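Local coordinates for protein dehydrogenase (Chromobacterium violaceum, PDB 3Q2I) that probably oxidises the sugar of UDP-N-acetylglucosaminuronic acid with NAD as cofactor, a step required for making 2,3-diacetamido-2,3-dideoxy-D-mannuronic acid, at residues A187-A192 / K330-L335; H194-L199 / I336-S341. All coordinates share one frame; numbering follows the deposited sequence.

Interaction 1: residues A187-A192 / K330-L335; sequences AFMNQA and KSLELL. With HP7 ((2S,3S,4R,5R,6R)-5-acetamido-6-[[[(2R,3S,4R,5R)-5-(2,4-dioxopyrimidin-1-yl)-3,4-dihydroxy-oxolan-2-yl]methoxy-hydroxy-phosphoryl]oxy-hydroxy-phosphoryl]oxy-3,4-dihydroxy-oxane-2-carboxylic acid), chain C.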
loop_
_atom_site.group_PDB
_atom_site.type_symbol
_atom_site.label_atom_id
_atom_site.label_comp_id
_atom_site.label_asym_id
_atom_site.label_seq_id
_atom_site.Cartn_x
_atom_site.Cartn_y
_atom_site.Cartn_z
ATOM N N ALA A 187 -9.036 27.397 -0.437
ATOM C CA ALA A 187 -10.490 27.483 -0.539
ATOM C C ALA A 187 -11.233 26.791 0.607
ATOM O O ALA A 187 -12.287 27.263 1.072
ATOM C CB ALA A 187 -10.963 27.005 -1.897
ATOM N N PHE A 188 -10.723 25.641 1.065
ATOM C CA PHE A 188 -11.375 24.963 2.185
ATOM C C PHE A 188 -11.061 25.571 3.552
ATOM O O PHE A 188 -11.999 25.824 4.326
ATOM C CB PHE A 188 -11.032 23.467 2.186
ATOM C CG PHE A 188 -11.811 22.629 1.207
ATOM C CD1 PHE A 188 -13.123 22.258 1.438
ATOM C CD2 PHE A 188 -11.131 21.986 0.176
ATOM C CE1 PHE A 188 -13.826 21.407 0.571
ATOM C CE2 PHE A 188 -11.786 21.028 -0.647
ATOM C CZ PHE A 188 -13.160 20.835 -0.497
ATOM N N MET A 189 -9.787 25.819 3.847
ATOM C CA MET A 189 -9.378 26.237 5.206
ATOM C C MET A 189 -9.661 27.722 5.473
ATOM O O MET A 189 -9.986 28.052 6.629
ATOM C CB MET A 189 -7.893 25.962 5.370
ATOM C CG MET A 189 -7.251 26.482 6.678
ATOM S SD MET A 189 -5.584 25.870 6.928
ATOM C CE MET A 189 -5.903 24.187 7.450
ATOM N N ASN A 190 -9.537 28.528 4.434
ATOM C CA ASN A 190 -9.889 29.958 4.579
ATOM C C ASN A 190 -11.331 30.169 4.111
ATOM O O ASN A 190 -12.251 30.172 4.931
ATOM C CB ASN A 190 -8.932 30.875 3.817
ATOM C CG ASN A 190 -9.363 32.344 3.957
ATOM O OD1 ASN A 190 -10.540 32.596 4.134
ATOM N ND2 ASN A 190 -8.427 33.271 4.001
ATOM N N GLN A 191 -11.563 30.224 2.805
ATOM C CA GLN A 191 -12.807 30.872 2.339
ATOM C C GLN A 191 -14.079 30.163 2.738
ATOM O O GLN A 191 -15.043 30.765 3.245
ATOM C CB GLN A 191 -12.758 31.180 0.835
ATOM C CG GLN A 191 -11.724 32.259 0.492
ATOM C CD GLN A 191 -10.324 31.693 0.321
ATOM O OE1 GLN A 191 -10.121 30.525 -0.056
ATOM N NE2 GLN A 191 -9.335 32.503 0.610
ATOM N N ALA A 192 -14.076 28.840 2.593
ATOM C CA ALA A 192 -15.255 28.062 2.913
ATOM C C ALA A 192 -15.265 27.437 4.317
ATOM O O ALA A 192 -16.022 26.491 4.562
ATOM C CB ALA A 192 -15.427 26.977 1.823
ATOM N N LYS A 330 -12.683 20.240 16.027
ATOM C CA LYS A 330 -13.502 19.304 15.222
ATOM C C LYS A 330 -13.421 19.668 13.751
ATOM O O LYS A 330 -13.188 18.772 12.902
ATOM C CB LYS A 330 -14.960 19.212 15.682
ATOM C CG LYS A 330 -15.036 18.769 17.132
ATOM C CD LYS A 330 -16.482 18.819 17.576
ATOM C CE LYS A 330 -16.645 18.478 19.027
ATOM N NZ LYS A 330 -18.102 18.607 19.383
ATOM N N SER A 331 -13.615 20.926 13.380
ATOM C CA SER A 331 -13.516 21.265 11.954
ATOM C C SER A 331 -12.068 21.315 11.512
ATOM O O SER A 331 -11.790 21.031 10.343
ATOM C CB SER A 331 -14.297 22.526 11.560
ATOM O OG SER A 331 -13.652 23.693 11.999
ATOM N N LEU A 332 -11.133 21.727 12.363
ATOM C CA LEU A 332 -9.726 21.716 11.950
ATOM C C LEU A 332 -9.338 20.296 11.601
ATOM O O LEU A 332 -8.640 20.108 10.585
ATOM C CB LEU A 332 -8.821 22.211 13.082
ATOM C CG LEU A 332 -7.325 22.220 12.780
ATOM C CD1 LEU A 332 -7.007 23.190 11.641
ATOM C CD2 LEU A 332 -6.512 22.593 13.990
ATOM N N GLU A 333 -9.761 19.322 12.401
ATOM C CA GLU A 333 -9.316 17.926 12.122
ATOM C C GLU A 333 -9.874 17.497 10.762
ATOM O O GLU A 333 -9.164 16.815 9.975
ATOM C CB GLU A 333 -9.876 17.046 13.255
ATOM C CG GLU A 333 -9.371 15.614 13.079
ATOM C CD GLU A 333 -10.020 14.668 14.074
ATOM O OE1 GLU A 333 -9.296 13.813 14.599
ATOM O OE2 GLU A 333 -11.222 14.834 14.405
ATOM N N LEU A 334 -11.090 17.911 10.405
ATOM C CA LEU A 334 -11.621 17.614 9.067
ATOM C C LEU A 334 -10.792 18.279 7.983
ATOM O O LEU A 334 -10.528 17.679 6.951
ATOM C CB LEU A 334 -13.088 18.036 8.935
ATOM C CG LEU A 334 -14.078 17.085 9.559
ATOM C CD1 LEU A 334 -15.435 17.816 9.561
ATOM C CD2 LEU A 334 -14.125 15.804 8.707
ATOM N N LEU A 335 -10.437 19.554 8.140
ATOM C CA LEU A 335 -9.678 20.265 7.138
ATOM C C LEU A 335 -8.364 19.545 6.931
ATOM O O LEU A 335 -7.915 19.368 5.787
ATOM C CB LEU A 335 -9.409 21.720 7.583
ATOM C CG LEU A 335 -10.595 22.679 7.556
ATOM C CD1 LEU A 335 -10.166 23.947 8.297
ATOM C CD2 LEU A 335 -10.959 22.971 6.114
HETATM N N1 HP7 C . -15.070 38.952 -3.758
HETATM C C2 HP7 C . -15.115 38.996 -5.090
HETATM O O2 HP7 C . -14.091 39.351 -5.729
HETATM N N3 HP7 C . -16.235 38.708 -5.760
HETATM C C4 HP7 C . -17.344 38.351 -5.099
HETATM O O4 HP7 C . -18.381 38.150 -5.775
HETATM C C5 HP7 C . -17.331 38.281 -3.702
HETATM C C6 HP7 C . -16.151 38.604 -3.046
HETATM P PA HP7 C . -16.534 39.174 1.175
HETATM P PB HP7 C . -16.573 38.120 3.787
HETATM O "O'P" HP7 C . -12.498 35.344 1.551
HETATM O "O'Q" HP7 C . -11.308 36.203 3.193
HETATM C "C1'" HP7 C . -15.993 35.576 3.536
HETATM O O1A HP7 C . -17.827 38.631 0.588
HETATM O O1B HP7 C . -18.039 37.822 3.578
HETATM C C1C HP7 C . -13.789 39.224 -3.093
HETATM C "C2'" HP7 C . -16.106 34.372 4.487
HETATM N "N2'" HP7 C . -17.207 34.561 5.434
HETATM O O2A HP7 C . -16.420 40.582 1.692
HETATM O O2B HP7 C . -16.083 39.212 4.717
HETATM C C2C HP7 C . -13.577 40.696 -2.767
HETATM O O2C HP7 C . -12.191 40.931 -3.037
HETATM C "C3'" HP7 C . -14.811 34.164 5.260
HETATM O "O3'" HP7 C . -14.907 32.848 5.854
HETATM O O3A HP7 C . -15.938 38.218 2.319
HETATM O O3B HP7 C . -15.867 36.757 4.340
HETATM C C3C HP7 C . -13.771 40.749 -1.261
HETATM O O3C HP7 C . -12.976 41.782 -0.679
HETATM C "C4'" HP7 C . -13.592 34.191 4.323
HETATM O "O4'" HP7 C . -12.358 34.166 5.032
HETATM C C4C HP7 C . -13.308 39.381 -0.771
HETATM O O4C HP7 C . -13.819 38.557 -1.828
HETATM C "C5'" HP7 C . -13.621 35.553 3.602
HETATM O "O5'" HP7 C . -14.782 35.503 2.777
HETATM C C5C HP7 C . -14.026 39.011 0.509
HETATM O O5C HP7 C . -15.382 38.933 0.087
HETATM C "C6'" HP7 C . -12.394 35.726 2.741
HETATM C "C7'" HP7 C . -18.275 33.782 5.591
HETATM O "O7'" HP7 C . -18.476 32.690 5.041
HETATM C "C8'" HP7 C . -19.314 34.303 6.556
#
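Leu335 lays its forked end against the short, wide turn of helix 187-191, on the backbone of Phe188 and Met189. The two helix axes run at 150° to each other in the C-terminal alpha/beta domain that carries the sugar-nucleotide pocket. The close part of the contact is the fork itself. Leu335 CD2 sits 3.5 Å from Phe188 O and also touches Phe188 CB. The same methyl is 3.7 Å from Met189 CA. Leu335 CD1 lies against Met189 as well, 3.9 Å from its CA and 4.2 Å from its CG. Beyond this point packing thins. The Met189 chain runs out extended, then bends at its last torsion (chi3 -76°), and its CE comes only to within 4.4 Å of Leu332 CD1. The Phe188 side chain turns away from Leu335 and touches Val242, Met338 and Tyr339. The solvent side lies farther along helix 325-344, where Lys330 is exposed and Glu333 partly so. The next residues of the turn face the ligand instead: Asn190 OD1 accepts a hydrogen bond of 2.6 Å from HP7 O4', and Gln191 O a weak one of 3.3 Å from HP7 O3'. Asn190 ND2 bonds to Asp184 OD1, which should fix the rotation of the amide and keep OD1 turned to the sugar. The turn is thus two-sided: the contact with helix 325-344 rests on apolar packing without directional bonds, and polar recognition of the hexuronic acid ring of HP7 is left to Asn190 and Gln191.

Interaction 2: residues H194-L199 / I336-S341; sequences HYVDLL and IAMYLS. With HP7 ((2S,3S,4R,5R,6R)-5-acetamido-6-[[[(2R,3S,4R,5R)-5-(2,4-dioxopyrimidin-1-yl)-3,4-dihydroxy-oxolan-2-yl]methoxy-hydroxy-phosphoryl]oxy-hydroxy-phosphoryl]oxy-3,4-dihydroxy-oxane-2-carboxylic acid), chain C.
Val196 and Met338 are the closest backbone positions of the two helical segments, yet their CA atoms stand 10.2 Å apart, so helices 193-203 and 325-344 of the C-terminal alpha/beta domain meet here through side chains alone. The first helix is kinked: Leu198 N and Leu199 N bond to the oxygens of Tyr195 and Val196, three residues back. Met338 carries the contact. Its chain is extended beyond CG (chi2 176°, chi3 172°), which sends the terminal methyl across the gap to Val196 and Leu199. Val196 meets it tip to tip, Val196 CG1 to Met338 CE at 4.2 Å, whereas Leu199 crosses it at a slant. Phe188 also touches both Val196 and Met338. The ligand side of helix 193-203 is different in character. His194 CD2 comes within 3.3 Å of HP7 O3', the oxygen approaching the ring obliquely, and His194 NE2 hydrogen-bonds O7N of the nicotinamide cofactor, so one ring touches both HP7 and the cofactor. Asp197 forms salt bridges with Lys133 and Arg136, which follow strand 129-131 in the chain. The nearest approach across the two segments is Leu199 CD1 to Met338 CE, 3.7 Å.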
loop_
_atom_site.group_PDB
_atom_site.type_symbol
_atom_site.label_atom_id
_atom_site.label_comp_id
_atom_site.label_asym_id
_atom_site.label_seq_id
_atom_site.Cartn_x
_atom_site.Cartn_y
_atom_site.Cartn_z
ATOM N N HIS A 194 -16.419 28.183 7.171
ATOM C CA HIS A 194 -17.692 28.193 7.915
ATOM C C HIS A 194 -18.667 27.143 7.390
ATOM O O HIS A 194 -19.686 26.867 8.014
ATOM C CB HIS A 194 -18.348 29.597 7.894
ATOM C CG HIS A 194 -17.578 30.672 8.609
ATOM N ND1 HIS A 194 -17.389 30.670 9.972
ATOM C CD2 HIS A 194 -17.070 31.848 8.170
ATOM C CE1 HIS A 194 -16.706 31.746 10.331
ATOM N NE2 HIS A 194 -16.504 32.482 9.254
ATOM N N TYR A 195 -18.398 26.624 6.186
ATOM C CA TYR A 195 -19.202 25.560 5.603
ATOM C C TYR A 195 -18.608 24.197 5.952
ATOM O O TYR A 195 -19.357 23.264 6.235
ATOM C CB TYR A 195 -19.322 25.743 4.082
ATOM C CG TYR A 195 -20.071 27.005 3.698
ATOM C CD1 TYR A 195 -21.386 26.965 3.233
ATOM C CD2 TYR A 195 -19.436 28.235 3.763
ATOM C CE1 TYR A 195 -22.054 28.132 2.901
ATOM C CE2 TYR A 195 -20.119 29.425 3.443
ATOM C CZ TYR A 195 -21.429 29.340 3.024
ATOM O OH TYR A 195 -22.124 30.528 2.746
ATOM N N VAL A 196 -17.278 24.091 5.978
ATOM C CA VAL A 196 -16.644 22.878 6.508
ATOM C C VAL A 196 -17.164 22.624 7.914
ATOM O O VAL A 196 -17.422 21.475 8.322
ATOM C CB VAL A 196 -15.067 22.950 6.511
ATOM C CG1 VAL A 196 -14.512 21.688 7.201
ATOM C CG2 VAL A 196 -14.595 23.093 5.059
ATOM N N ASP A 197 -17.314 23.729 8.667
ATOM C CA ASP A 197 -17.791 23.625 10.035
ATOM C C ASP A 197 -19.119 22.887 10.116
ATOM O O ASP A 197 -19.407 22.253 11.127
ATOM C CB ASP A 197 -17.957 25.031 10.612
ATOM C CG ASP A 197 -18.359 25.043 12.056
ATOM O OD1 ASP A 197 -17.679 24.406 12.869
ATOM O OD2 ASP A 197 -19.350 25.747 12.378
ATOM N N LEU A 198 -19.976 23.033 9.104
ATOM C CA LEU A 198 -21.298 22.413 9.207
ATOM C C LEU A 198 -21.259 20.887 9.212
ATOM O O LEU A 198 -22.229 20.220 9.547
ATOM C CB LEU A 198 -22.189 22.847 8.012
ATOM C CG LEU A 198 -22.281 24.395 7.853
ATOM C CD1 LEU A 198 -23.004 24.744 6.603
ATOM C CD2 LEU A 198 -22.877 25.038 9.126
ATOM N N LEU A 199 -20.181 20.330 8.648
ATOM C CA LEU A 199 -20.147 18.884 8.479
ATOM C C LEU A 199 -20.238 18.124 9.796
ATOM O O LEU A 199 -21.045 17.202 9.910
ATOM C CB LEU A 199 -18.923 18.505 7.628
ATOM C CG LEU A 199 -18.814 19.111 6.232
ATOM C CD1 LEU A 199 -17.511 18.750 5.483
ATOM C CD2 LEU A 199 -20.026 18.654 5.421
ATOM N N ILE A 336 -7.727 19.141 8.047
ATOM C CA ILE A 336 -6.383 18.520 7.944
ATOM C C ILE A 336 -6.572 17.139 7.308
ATOM O O ILE A 336 -5.743 16.810 6.421
ATOM C CB ILE A 336 -5.691 18.391 9.338
ATOM C CG1 ILE A 336 -5.445 19.823 9.861
ATOM C CG2 ILE A 336 -4.412 17.577 9.215
ATOM C CD1 ILE A 336 -4.466 20.649 9.038
ATOM N N ALA A 337 -7.665 16.426 7.597
ATOM C CA ALA A 337 -7.853 15.127 6.918
ATOM C C ALA A 337 -8.097 15.330 5.414
ATOM O O ALA A 337 -7.539 14.559 4.596
ATOM C CB ALA A 337 -9.061 14.412 7.502
ATOM N N MET A 338 -8.858 16.367 5.042
ATOM C CA MET A 338 -9.116 16.673 3.620
ATOM C C MET A 338 -7.773 17.032 2.954
ATOM O O MET A 338 -7.501 16.562 1.835
ATOM C CB MET A 338 -10.083 17.874 3.438
ATOM C CG MET A 338 -11.437 17.628 4.062
ATOM S SD MET A 338 -12.396 19.168 3.850
ATOM C CE MET A 338 -13.987 18.610 4.421
ATOM N N TYR A 339 -6.947 17.853 3.607
ATOM C CA TYR A 339 -5.635 18.221 3.034
ATOM C C TYR A 339 -4.672 17.055 2.880
ATOM O O TYR A 339 -4.037 16.944 1.836
ATOM C CB TYR A 339 -5.031 19.440 3.761
ATOM C CG TYR A 339 -5.652 20.783 3.430
ATOM C CD1 TYR A 339 -6.654 20.915 2.469
ATOM C CD2 TYR A 339 -5.207 21.921 4.102
ATOM C CE1 TYR A 339 -7.203 22.192 2.159
ATOM C CE2 TYR A 339 -5.704 23.188 3.766
ATOM C CZ TYR A 339 -6.683 23.305 2.786
ATOM O OH TYR A 339 -7.213 24.567 2.437
ATOM N N LEU A 340 -4.625 16.183 3.881
ATOM C CA LEU A 340 -3.799 14.970 3.753
ATOM C C LEU A 340 -4.357 14.086 2.625
ATOM O O LEU A 340 -3.597 13.512 1.857
ATOM C CB LEU A 340 -3.821 14.200 5.068
ATOM C CG LEU A 340 -3.043 14.880 6.195
ATOM C CD1 LEU A 340 -3.439 14.209 7.512
ATOM C CD2 LEU A 340 -1.541 14.791 5.892
ATOM N N SER A 341 -5.672 13.950 2.557
ATOM C CA SER A 341 -6.264 13.054 1.544
ATOM C C SER A 341 -5.980 13.603 0.139
ATOM O O SER A 341 -5.618 12.835 -0.771
ATOM C CB SER A 341 -7.782 13.045 1.782
ATOM O OG SER A 341 -8.380 12.271 0.707
HETATM N N1 HP7 C . -15.070 38.952 -3.758
HETATM C C2 HP7 C . -15.115 38.996 -5.090
HETATM O O2 HP7 C . -14.091 39.351 -5.729
HETATM N N3 HP7 C . -16.235 38.708 -5.760
HETATM C C4 HP7 C . -17.344 38.351 -5.099
HETATM O O4 HP7 C . -18.381 38.150 -5.775
HETATM C C5 HP7 C . -17.331 38.281 -3.702
HETATM C C6 HP7 C . -16.151 38.604 -3.046
HETATM P PA HP7 C . -16.534 39.174 1.175
HETATM P PB HP7 C . -16.573 38.120 3.787
HETATM O "O'P" HP7 C . -12.498 35.344 1.551
HETATM O "O'Q" HP7 C . -11.308 36.203 3.193
HETATM C "C1'" HP7 C . -15.993 35.576 3.536
HETATM O O1A HP7 C . -17.827 38.631 0.588
HETATM O O1B HP7 C . -18.039 37.822 3.578
HETATM C C1C HP7 C . -13.789 39.224 -3.093
HETATM C "C2'" HP7 C . -16.106 34.372 4.487
HETATM N "N2'" HP7 C . -17.207 34.561 5.434
HETATM O O2A HP7 C . -16.420 40.582 1.692
HETATM O O2B HP7 C . -16.083 39.212 4.717
HETATM C C2C HP7 C . -13.577 40.696 -2.767
HETATM O O2C HP7 C . -12.191 40.931 -3.037
HETATM C "C3'" HP7 C . -14.811 34.164 5.260
HETATM O "O3'" HP7 C . -14.907 32.848 5.854
HETATM O O3A HP7 C . -15.938 38.218 2.319
HETATM O O3B HP7 C . -15.867 36.757 4.340
HETATM C C3C HP7 C . -13.771 40.749 -1.261
HETATM O O3C HP7 C . -12.976 41.782 -0.679
HETATM C "C4'" HP7 C . -13.592 34.191 4.323
HETATM O "O4'" HP7 C . -12.358 34.166 5.032
HETATM C C4C HP7 C . -13.308 39.381 -0.771
HETATM O O4C HP7 C . -13.819 38.557 -1.828
HETATM C "C5'" HP7 C . -13.621 35.553 3.602
HETATM O "O5'" HP7 C . -14.782 35.503 2.777
HETATM C C5C HP7 C . -14.026 39.011 0.509
HETATM O O5C HP7 C . -15.382 38.933 0.087
HETATM C "C6'" HP7 C . -12.394 35.726 2.741
HETATM C "C7'" HP7 C . -18.275 33.782 5.591
HETATM O "O7'" HP7 C . -18.476 32.690 5.041
HETATM C "C8'" HP7 C . -19.314 34.303 6.556
#

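Interactions 1 and 2 lie side by side within the C-terminal alpha/beta domain, their centres about 4 Å apart. Both use helix 325-344, in consecutive segments, while helices 187-191 and 193-203 follow each other in the chain; the order 187-192, 194-199, 330-335, 336-341 makes the contacts cross. They also join directly: Leu335 CD2 packs 3.8 Å from Val196 CG2, and Tyr339 OH is a probable hydrogen-bond partner of Met189 N at 3.2 Å. One long helix therefore packs against two successive helices that both contribute residues to the HP7 pocket, and Tyr354 of the second subunit touches that same helix at Ile336, Tyr339 and Leu340.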